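Local structure of D-alanine--D-alanine ligase (Coxiella burnetii, 3TQT) at residues G48-I53 with K85-L90; P56-A61 with D65-E70. The protein catalyses the ATP-dependent joining of two D-alanine molecules into D-alanyl-D-alanine, a building block of bacterial peptidoglycan. All blocks are in the same frame, centred on the assembly; numbering follows the deposited sequence.

Contact 1 of 2, residues G48-I53 with K85-L90; sequences GRWYLI and KPWQSL
Trp50 and Trp87 meet through the outer corners of their six-membered rings, with CZ3 of Trp50 3.7 Å from CZ3 of Trp87. The planes stand at 52° and the ring centroids are 5.8 Å apart, so the rings meet obliquely. Each indole is carried to the meeting point by a CG that lies opposite its own carbonyl carbon (chi1 -70° in Trp50 and -43° in Trp87).

The aliphatic part comes from Leu52, two residues on along the same strand. The CD1 methyl of Leu52 lies 3.6 Å from CD1 of Trp87, and the two side chains cross at about a right angle. On Trp87 itself, CG of the preceding Pro86 sits over the centre of one ring face, 3.7 Å above the plane.

No hydrogen bond joins the two segments. The indole nitrogen of Trp87 bonds to the hydroxyl of Ser8, which anchors the ring to strand 5-12, while Trp50 stacks on Phe80 of the second subunit.

Strand 74-78 lies between these two strands in the sheet, and the nearest CA atoms, those of Leu52 and Trp87, are 8.1 Å apart. Large side chains therefore span the intervening strand on one sheet face, and the chemistry implies cohesion by buried apolar packing; the bond to Ser8 probably helps fix how the Trp87 ring is turned.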
loop_
_atom_site.group_PDB
_atom_site.type_symbol
_atom_site.label_atom_id
_atom_site.label_comp_id
_atom_site.label_asym_id
_atom_site.label_seq_id
_atom_site.Cartn_x
_atom_site.Cartn_y
_atom_site.Cartn_z
ATOM N N GLY A 48 -6.195 5.350 19.029
ATOM C CA GLY A 48 -4.963 5.450 18.269
ATOM C C GLY A 48 -3.775 5.994 19.034
ATOM O O GLY A 48 -2.788 6.407 18.433
ATOM N N ARG A 49 -3.864 6.006 20.357
ATOM C CA ARG A 49 -2.723 6.390 21.183
ATOM C C ARG A 49 -1.770 5.214 21.362
ATOM O O ARG A 49 -2.207 4.077 21.529
ATOM C CB ARG A 49 -3.191 6.888 22.549
ATOM C CG ARG A 49 -3.827 8.263 22.502
ATOM C CD ARG A 49 -4.389 8.667 23.860
ATOM N NE ARG A 49 -5.559 7.868 24.200
ATOM C CZ ARG A 49 -6.409 8.162 25.174
ATOM N NH1 ARG A 49 -6.223 9.246 25.918
ATOM N NH2 ARG A 49 -7.449 7.371 25.400
ATOM N N TRP A 50 -0.471 5.495 21.332
ATOM C CA TRP A 50 0.536 4.447 21.451
ATOM C C TRP A 50 1.165 4.403 22.829
ATOM O O TRP A 50 1.489 5.436 23.418
ATOM C CB TRP A 50 1.661 4.656 20.436
ATOM C CG TRP A 50 1.286 4.417 19.021
ATOM C CD1 TRP A 50 0.108 4.723 18.419
ATOM C CD2 TRP A 50 2.112 3.810 18.015
ATOM N NE1 TRP A 50 0.149 4.355 17.093
ATOM C CE2 TRP A 50 1.364 3.790 16.824
ATOM C CE3 TRP A 50 3.408 3.287 18.014
ATOM C CZ2 TRP A 50 1.870 3.253 15.632
ATOM C CZ3 TRP A 50 3.912 2.762 16.833
ATOM C CH2 TRP A 50 3.142 2.747 15.658
ATOM N N TYR A 51 1.372 3.189 23.319
ATOM C CA TYR A 51 1.996 2.982 24.607
ATOM C C TYR A 51 3.051 1.906 24.454
ATOM O O TYR A 51 2.894 0.978 23.672
ATOM C CB TYR A 51 0.972 2.551 25.646
ATOM C CG TYR A 51 -0.197 3.504 25.824
ATOM C CD1 TYR A 51 -0.150 4.521 26.769
ATOM C CD2 TYR A 51 -1.346 3.379 25.054
ATOM C CE1 TYR A 51 -1.208 5.386 26.944
ATOM C CE2 TYR A 51 -2.421 4.242 25.231
ATOM C CZ TYR A 51 -2.342 5.241 26.177
ATOM O OH TYR A 51 -3.390 6.110 26.351
ATOM N N LEU A 52 4.141 2.035 25.197
ATOM C CA LEU A 52 5.147 0.998 25.182
ATOM C C LEU A 52 5.191 0.256 26.504
ATOM O O LEU A 52 5.235 0.869 27.568
ATOM C CB LEU A 52 6.520 1.588 24.877
ATOM C CG LEU A 52 7.652 0.585 24.672
ATOM C CD1 LEU A 52 8.640 1.153 23.642
ATOM C CD2 LEU A 52 8.354 0.278 25.968
ATOM N N ILE A 53 5.195 -1.067 26.424
ATOM C CA ILE A 53 5.346 -1.921 27.594
ATOM C C ILE A 53 6.682 -2.645 27.475
ATOM O O ILE A 53 6.871 -3.452 26.572
ATOM C CB ILE A 53 4.198 -2.947 27.637
ATOM C CG1 ILE A 53 2.858 -2.219 27.710
ATOM C CG2 ILE A 53 4.365 -3.911 28.795
ATOM C CD1 ILE A 53 1.672 -3.035 27.182
ATOM N N LYS A 85 16.506 3.809 17.619
ATOM C CA LYS A 85 15.573 3.982 18.725
ATOM C C LYS A 85 14.371 4.800 18.267
ATOM O O LYS A 85 14.306 6.003 18.489
ATOM C CB LYS A 85 16.256 4.675 19.900
ATOM C CG LYS A 85 17.481 3.943 20.429
ATOM C CD LYS A 85 17.847 4.451 21.820
ATOM C CE LYS A 85 19.074 3.744 22.371
ATOM N NZ LYS A 85 20.135 4.712 22.772
ATOM N N PRO A 86 13.409 4.132 17.626
ATOM C CA PRO A 86 12.279 4.804 16.985
ATOM C C PRO A 86 11.200 5.264 17.958
ATOM O O PRO A 86 10.420 6.138 17.589
ATOM C CB PRO A 86 11.723 3.721 16.066
ATOM C CG PRO A 86 12.055 2.446 16.758
ATOM C CD PRO A 86 13.393 2.677 17.395
ATOM N N TRP A 87 11.152 4.687 19.159
ATOM C CA TRP A 87 10.091 4.994 20.110
ATOM C C TRP A 87 10.596 5.988 21.128
ATOM O O TRP A 87 11.690 5.821 21.682
ATOM C CB TRP A 87 9.640 3.742 20.859
ATOM C CG TRP A 87 9.489 2.525 20.022
ATOM C CD1 TRP A 87 9.948 1.273 20.313
ATOM C CD2 TRP A 87 8.829 2.429 18.751
ATOM N NE1 TRP A 87 9.598 0.396 19.304
ATOM C CE2 TRP A 87 8.921 1.084 18.332
ATOM C CE3 TRP A 87 8.178 3.349 17.921
ATOM C CZ2 TRP A 87 8.388 0.641 17.128
ATOM C CZ3 TRP A 87 7.629 2.900 16.731
ATOM C CH2 TRP A 87 7.743 1.561 16.343
ATOM N N GLN A 88 9.798 7.010 21.394
ATOM C CA GLN A 88 10.222 8.055 22.317
ATOM C C GLN A 88 9.156 8.280 23.356
ATOM O O GLN A 88 8.008 8.512 23.017
ATOM C CB GLN A 88 10.473 9.360 21.569
ATOM C CG GLN A 88 10.954 10.489 22.460
ATOM C CD GLN A 88 11.399 11.689 21.662
ATOM O OE1 GLN A 88 12.076 11.553 20.641
ATOM N NE2 GLN A 88 11.008 12.874 22.111
ATOM N N SER A 89 9.537 8.221 24.625
ATOM C CA SER A 89 8.575 8.402 25.704
ATOM C C SER A 89 8.063 9.839 25.730
ATOM O O SER A 89 8.800 10.769 25.410
ATOM C CB SER A 89 9.214 8.045 27.047
ATOM O OG SER A 89 10.398 8.792 27.254
ATOM N N LEU A 90 6.803 10.015 26.118
ATOM C CA LEU A 90 6.173 11.337 26.141
ATOM C C LEU A 90 6.344 12.094 27.465
ATOM O O LEU A 90 6.378 11.497 28.542
ATOM C CB LEU A 90 4.689 11.226 25.778
ATOM C CG LEU A 90 4.448 10.994 24.288
ATOM C CD1 LEU A 90 2.966 10.882 23.989
ATOM C CD2 LEU A 90 5.063 12.131 23.492
#

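Contact 2 of 2, residues P56-A61 with D65-E70; sequences PEMFLA and DHLVKE
The carbonyl oxygen of Met58 has several neighbours: Leu67 CD1 packs 3.8 Å from Met58 O, while two weak hydrogen bonds reach the same oxygen. One comes from the backbone, Ala61 N to Met58 O at 3.2 Å, and the other involves ND1 of His62 in the connecting turn. Neither is strong, and the methyl of Leu67 adds only van der Waals contact to this oxygen.

Leu67 supplies most of the packing. With CG opposite the carbonyl carbon (chi1 -59°), its forked end projects at the first helix and splits its work. Leu67 CD1 lies 3.9 Å from CA of Phe59, against the backbone, whereas Leu67 CD2 is 3.9 Å from the terminal CE of Met58. The methionine chain is extended as far as SD and bends at chi3 (78°), which turns CE toward the leucine; the two side chains meet at a slant.

Phe59 joins through its backbone, because its CB is directed away from the second helix. Its ring instead packs on strands 37-44 and 50-53 and forms a cation-pi contact with Lys26, whose NZ also bonds Phe59 O.

Phe59 and Leu67 have the nearest CA atoms, 7.7 Å apart, with only a few residues linking their helices. These are two short consecutive helices joined by a tight turn, packed against the mixed sheet of the ligase's N-terminal alpha/beta domain and apart from the predicted ATP and metal sites.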
loop_
_atom_site.group_PDB
_atom_site.type_symbol
_atom_site.label_atom_id
_atom_site.label_comp_id
_atom_site.label_asym_id
_atom_site.label_seq_id
_atom_site.Cartn_x
_atom_site.Cartn_y
_atom_site.Cartn_z
ATOM N N PRO A 56 7.700 -7.596 29.135
ATOM C CA PRO A 56 6.812 -8.523 28.430
ATOM C C PRO A 56 6.000 -9.354 29.403
ATOM O O PRO A 56 4.839 -9.638 29.129
ATOM C CB PRO A 56 7.780 -9.406 27.635
ATOM C CG PRO A 56 9.136 -9.182 28.266
ATOM C CD PRO A 56 9.115 -7.794 28.783
ATOM N N GLU A 57 6.599 -9.738 30.527
ATOM C CA GLU A 57 5.889 -10.538 31.512
ATOM C C GLU A 57 4.601 -9.841 31.969
ATOM O O GLU A 57 3.600 -10.495 32.228
ATOM C CB GLU A 57 6.783 -10.859 32.715
ATOM C CG GLU A 57 7.202 -9.636 33.534
ATOM C CD GLU A 57 8.481 -8.967 33.033
ATOM O OE1 GLU A 57 8.893 -9.219 31.877
ATOM O OE2 GLU A 57 9.085 -8.188 33.810
ATOM N N MET A 58 4.636 -8.517 32.067
ATOM C CA MET A 58 3.469 -7.763 32.503
ATOM C C MET A 58 2.399 -7.804 31.421
ATOM O O MET A 58 1.200 -7.867 31.721
ATOM C CB MET A 58 3.836 -6.311 32.788
ATOM C CG MET A 58 4.712 -6.134 34.007
ATOM S SD MET A 58 4.968 -4.395 34.366
ATOM C CE MET A 58 3.392 -4.037 35.131
ATOM N N PHE A 59 2.841 -7.772 30.167
ATOM C CA PHE A 59 1.922 -7.852 29.033
ATOM C C PHE A 59 1.229 -9.204 29.013
ATOM O O PHE A 59 0.056 -9.295 28.692
ATOM C CB PHE A 59 2.643 -7.611 27.696
ATOM C CG PHE A 59 1.734 -7.723 26.503
ATOM C CD1 PHE A 59 0.697 -6.818 26.322
ATOM C CD2 PHE A 59 1.906 -8.732 25.572
ATOM C CE1 PHE A 59 -0.159 -6.930 25.231
ATOM C CE2 PHE A 59 1.062 -8.839 24.477
ATOM C CZ PHE A 59 0.024 -7.940 24.315
ATOM N N LEU A 60 1.956 -10.262 29.356
ATOM C CA LEU A 60 1.345 -11.587 29.404
ATOM C C LEU A 60 0.376 -11.715 30.575
ATOM O O LEU A 60 -0.621 -12.424 30.491
ATOM C CB LEU A 60 2.416 -12.674 29.502
ATOM C CG LEU A 60 3.390 -12.698 28.325
ATOM C CD1 LEU A 60 4.439 -13.772 28.529
ATOM C CD2 LEU A 60 2.637 -12.913 27.017
ATOM N N ALA A 61 0.672 -11.014 31.663
ATOM C CA ALA A 61 -0.085 -11.165 32.904
ATOM C C ALA A 61 -1.340 -10.300 32.984
ATOM O O ALA A 61 -2.244 -10.581 33.769
ATOM C CB ALA A 61 0.822 -10.885 34.102
ATOM N N ASP A 65 -4.980 -2.594 28.532
ATOM C CA ASP A 65 -5.787 -1.523 29.115
ATOM C C ASP A 65 -5.455 -1.336 30.604
ATOM O O ASP A 65 -5.367 -0.218 31.110
ATOM C CB ASP A 65 -7.275 -1.806 28.932
ATOM C CG ASP A 65 -8.144 -0.678 29.440
ATOM O OD1 ASP A 65 -8.281 0.331 28.714
ATOM O OD2 ASP A 65 -8.689 -0.793 30.561
ATOM N N HIS A 66 -5.271 -2.446 31.300
ATOM C CA HIS A 66 -4.897 -2.412 32.710
ATOM C C HIS A 66 -3.545 -1.719 32.888
ATOM O O HIS A 66 -3.368 -0.878 33.778
ATOM C CB HIS A 66 -4.832 -3.835 33.247
ATOM C CG HIS A 66 -4.468 -3.924 34.693
ATOM N ND1 HIS A 66 -5.377 -3.692 35.707
ATOM C CD2 HIS A 66 -3.300 -4.239 35.301
ATOM C CE1 HIS A 66 -4.782 -3.858 36.872
ATOM N NE2 HIS A 66 -3.520 -4.190 36.655
ATOM N N LEU A 67 -2.600 -2.068 32.022
ATOM C CA LEU A 67 -1.246 -1.547 32.117
ATOM C C LEU A 67 -1.220 -0.051 31.859
ATOM O O LEU A 67 -0.436 0.691 32.461
ATOM C CB LEU A 67 -0.339 -2.276 31.135
ATOM C CG LEU A 67 -0.302 -3.782 31.380
ATOM C CD1 LEU A 67 0.468 -4.459 30.265
ATOM C CD2 LEU A 67 0.301 -4.077 32.744
ATOM N N VAL A 68 -2.089 0.385 30.960
ATOM C CA VAL A 68 -2.258 1.798 30.691
ATOM C C VAL A 68 -2.738 2.498 31.962
ATOM O O VAL A 68 -2.162 3.493 32.403
ATOM C CB VAL A 68 -3.290 2.012 29.571
ATOM C CG1 VAL A 68 -3.651 3.479 29.468
ATOM C CG2 VAL A 68 -2.747 1.488 28.255
ATOM N N LYS A 69 -3.795 1.959 32.551
ATOM C CA LYS A 69 -4.398 2.576 33.731
ATOM C C LYS A 69 -3.454 2.578 34.926
ATOM O O LYS A 69 -3.381 3.559 35.663
ATOM C CB LYS A 69 -5.720 1.892 34.085
ATOM C CG LYS A 69 -6.885 2.343 33.214
ATOM C CD LYS A 69 -8.231 1.983 33.827
ATOM C CE LYS A 69 -8.477 0.482 33.816
ATOM N NZ LYS A 69 -9.827 0.142 34.345
ATOM N N GLU A 70 -2.734 1.477 35.114
ATOM C CA GLU A 70 -1.741 1.384 36.187
ATOM C C GLU A 70 -0.610 2.373 35.972
ATOM O O GLU A 70 -0.007 2.862 36.928
ATOM C CB GLU A 70 -1.176 -0.035 36.289
ATOM C CG GLU A 70 -2.148 -1.041 36.854
ATOM C CD GLU A 70 -2.576 -0.681 38.264
ATOM O OE1 GLU A 70 -1.692 -0.460 39.118
ATOM O OE2 GLU A 70 -3.795 -0.608 38.517
#

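Both contacts belong to the N-terminal family region, with centres about 15 Å apart. Along the chain the order is 48-53, 56-61, 65-70, 85-90, so the helix pair of contact 2 falls wholly between the two strands of contact 1. Strand 50-53 is followed after two residues by helix 56-61, and it joins the contacts physically: Ile53 CD1 lies 3.6 Å from Leu67 CD1, and Tyr51 packs on Val68. Tyr51 and Ile53 alternate with Trp50 and Leu52. The sheet thus carries the short helices on one face and, on the other, the Trp50/Trp87 packing next to the second subunit, whereas no other chain of the assembly touches contact 2.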